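Local coordinates for SAP-like pentraxin (Limulus polyphemus, PDB 3FLP), which is a calcium-binding lectin of the pentraxin family that forms doubly stacked heptameric rings and probably recognises sugar ligands through its two bound calcium ions, at residues T35-I40 against S179-C184. Residues are numbered along the deposited sequence; the frame is centred on the assembly and turned at random.
Sequences TVCQRI and STVASC
Arg39 reaches from strand 33-42 to the C-terminal end of helix 175-182 and sets the edge of its guanidinium against the carbonyl oxygen of Ala182. Arg39 NH2 makes the better bond, 3.0 Å from Ala182 O at an N-H...O angle of 151°. Arg39 NH1 adds a weak one to Ala182 O at 3.3 Å, and both terminal nitrogens share this acceptor. That oxygen lies close to the guanidinium plane, yet NH2 stands well above the plane of the carbonyl, 57° out of it. The side chain gets there by running extended from CG to NE. A water accepts from Arg39 NH2 at 2.8 Å and donates to the carbonyl oxygen of Val181, one residue earlier in the last helical turn. Cys184 SG lies oblique to the guanidinium, 3.7 Å from Arg39 NH1. On its NE side, Arg39 forms a salt bridge with Asp165, which probably helps fix the rotation of the guanidinium and offset its charge.

Two residues back along the strand, Cys37 makes the apolar half of the contact: its SG meets the CG1 methyl of Val181 at 3.7 Å. With CG1 anti to the backbone N (chi1 172°), Val181 presents this branch to the sulfur. Disulfides flank the junction, Cys37 with Cys103 of strand 100-107 and Cys184 with Cys215. The short pentraxin helix thus packs on the outer side of the jelly-roll sheet, over strand 33-42 between its neighbours 100-107 and 161-169, with Leu217 of a neighbouring subunit against Val181.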
ATOM      1  N   THR A  35       8.169  24.635 -33.446  1.00  6.81           N
ATOM      2  CA  THR A  35       8.152  23.199 -33.687  1.00  6.06           C
ATOM      3  C   THR A  35       6.679  22.808 -33.795  1.00  6.70           C
ATOM      4  O   THR A  35       5.893  23.039 -32.867  1.00  6.39           O
ATOM      5  CB  THR A  35       8.807  22.388 -32.536  1.00  5.26           C
ATOM      6  OG1 THR A  35      10.198  22.722 -32.434  1.00  4.29           O
ATOM      7  CG2 THR A  35       8.679  20.887 -32.804  1.00  3.67           C
ATOM      8  N   VAL A  36       6.305  22.240 -34.935  1.00  6.05           N
ATOM      9  CA  VAL A  36       4.926  21.820 -35.162  1.00  6.26           C
ATOM     10  C   VAL A  36       4.913  20.304 -35.349  1.00  8.02           C
ATOM     11  O   VAL A  36       5.513  19.774 -36.290  1.00  6.90           O
ATOM     12  CB  VAL A  36       4.325  22.509 -36.418  1.00  5.57           C
ATOM     13  CG1 VAL A  36       2.876  22.053 -36.630  1.00  3.33           C
ATOM     14  CG2 VAL A  36       4.388  24.028 -36.260  1.00  1.92           C
ATOM     15  N   CYS A  37       4.241  19.614 -34.436  1.00  7.97           N
ATOM     16  CA  CYS A  37       4.149  18.160 -34.476  1.00  9.42           C
ATOM     17  C   CYS A  37       2.669  17.761 -34.530  1.00  9.05           C
ATOM     18  O   CYS A  37       1.818  18.426 -33.939  1.00  8.00           O
ATOM     19  CB  CYS A  37       4.747  17.550 -33.201  1.00 12.53           C
ATOM     20  SG  CYS A  37       6.546  17.318 -32.919  1.00 16.95           S
ATOM     21  N   GLN A  38       2.363  16.680 -35.241  1.00  8.51           N
ATOM     22  CA  GLN A  38       0.992  16.179 -35.311  1.00  8.31           C
ATOM     23  C   GLN A  38       0.927  14.808 -35.968  1.00  7.60           C
ATOM     24  O   GLN A  38       1.869  14.373 -36.627  1.00  7.60           O
ATOM     25  CB  GLN A  38       0.056  17.150 -36.066  1.00  8.72           C
ATOM     26  CG  GLN A  38       0.074  17.034 -37.581  1.00  8.32           C
ATOM     27  CD  GLN A  38       1.084  17.959 -38.224  1.00 10.72           C
ATOM     28  OE1 GLN A  38       0.843  19.159 -38.360  1.00 10.97           O
ATOM     29  NE2 GLN A  38       2.227  17.410 -38.613  1.00 11.45           N
ATOM     30  N   ARG A  39      -0.192  14.122 -35.772  1.00  7.42           N
ATOM     31  CA  ARG A  39      -0.394  12.810 -36.370  1.00  6.56           C
ATOM     32  C   ARG A  39      -1.278  13.029 -37.597  1.00  7.27           C
ATOM     33  O   ARG A  39      -2.306  13.707 -37.518  1.00  7.26           O
ATOM     34  CB  ARG A  39      -1.060  11.875 -35.353  1.00  5.63           C
ATOM     35  CG  ARG A  39      -0.152  11.572 -34.153  1.00  5.55           C
ATOM     36  CD  ARG A  39      -0.885  11.000 -32.936  1.00  2.28           C
ATOM     37  NE  ARG A  39      -0.011  11.091 -31.770  1.00  3.41           N
ATOM     38  CZ  ARG A  39       1.057  10.319 -31.572  1.00  6.03           C
ATOM     39  NH1 ARG A  39       1.378   9.375 -32.455  1.00  2.38           N
ATOM     40  NH2 ARG A  39       1.842  10.528 -30.519  1.00  6.30           N
ATOM     41  N   ILE A  40      -0.866  12.479 -38.735  1.00  7.49           N
ATOM     42  CA  ILE A  40      -1.629  12.639 -39.965  1.00  8.88           C
ATOM     43  C   ILE A  40      -1.815  11.350 -40.757  1.00  9.42           C
ATOM     44  O   ILE A  40      -0.969  10.447 -40.734  1.00  8.08           O
ATOM     45  CB  ILE A  40      -0.972  13.676 -40.930  1.00 10.03           C
ATOM     46  CG1 ILE A  40       0.482  13.279 -41.212  1.00 11.23           C
ATOM     47  CG2 ILE A  40      -1.058  15.077 -40.345  1.00 10.61           C
ATOM     48  CD1 ILE A  40       1.171  14.141 -42.260  1.00 11.22           C
ATOM     49  N   SER A 179      11.370  12.451 -30.481  1.00  9.08           N
ATOM     50  CA  SER A 179      11.065  11.032 -30.353  1.00  9.82           C
ATOM     51  C   SER A 179      10.140  10.800 -29.158  1.00  9.14           C
ATOM     52  O   SER A 179       9.305   9.897 -29.191  1.00  9.18           O
ATOM     53  CB  SER A 179      12.344  10.194 -30.206  1.00 10.47           C
ATOM     54  OG  SER A 179      12.902  10.302 -28.913  1.00 14.55           O
ATOM     55  N   THR A 180      10.266  11.616 -28.110  1.00  8.09           N
ATOM     56  CA  THR A 180       9.388  11.445 -26.948  1.00  8.07           C
ATOM     57  C   THR A 180       7.998  11.992 -27.260  1.00  9.13           C
ATOM     58  O   THR A 180       7.021  11.614 -26.620  1.00  9.56           O
ATOM     59  CB  THR A 180       9.931  12.147 -25.665  1.00  7.29           C
ATOM     60  OG1 THR A 180       9.880  13.573 -25.818  1.00  7.22           O
ATOM     61  CG2 THR A 180      11.365  11.725 -25.395  1.00  5.02           C
ATOM     62  N   VAL A 181       7.911  12.885 -28.243  1.00  9.74           N
ATOM     63  CA  VAL A 181       6.624  13.447 -28.645  1.00  9.09           C
ATOM     64  C   VAL A 181       5.852  12.422 -29.492  1.00 11.04           C
ATOM     65  O   VAL A 181       4.654  12.211 -29.293  1.00 10.98           O
ATOM     66  CB  VAL A 181       6.806  14.746 -29.487  1.00  9.75           C
ATOM     67  CG1 VAL A 181       5.466  15.203 -30.048  1.00 10.19           C
ATOM     68  CG2 VAL A 181       7.417  15.852 -28.637  1.00  7.37           C
ATOM     69  N   ALA A 182       6.548  11.775 -30.424  1.00 12.08           N
ATOM     70  CA  ALA A 182       5.915  10.807 -31.322  1.00 12.93           C
ATOM     71  C   ALA A 182       5.424   9.511 -30.669  1.00 13.41           C
ATOM     72  O   ALA A 182       4.390   8.976 -31.064  1.00 13.02           O
ATOM     73  CB  ALA A 182       6.856  10.473 -32.481  1.00 10.87           C
ATOM     74  N   SER A 183       6.158   9.005 -29.683  1.00 15.86           N
ATOM     75  CA  SER A 183       5.776   7.757 -29.021  1.00 17.37           C
ATOM     76  C   SER A 183       4.313   7.727 -28.627  1.00 18.19           C
ATOM     77  O   SER A 183       3.838   8.587 -27.885  1.00 16.06           O
ATOM     78  CB  SER A 183       6.630   7.500 -27.782  1.00 17.48           C
ATOM     79  OG  SER A 183       7.961   7.192 -28.156  1.00 25.29           O
ATOM     80  N   CYS A 184       3.607   6.720 -29.131  1.00 18.76           N
ATOM     81  CA  CYS A 184       2.188   6.560 -28.848  1.00 22.26           C
ATOM     82  C   CYS A 184       1.904   6.303 -27.370  1.00 23.20           C
ATOM     83  O   CYS A 184       0.926   6.814 -26.827  1.00 22.84           O
ATOM     84  CB  CYS A 184       1.610   5.418 -29.680  1.00 22.22           C
ATOM     85  SG  CYS A 184       0.785   5.883 -31.239  1.00 28.64           S
TER
HETATM   86  O   HOH W   1       2.177  13.080 -29.319  1.00 11.56           O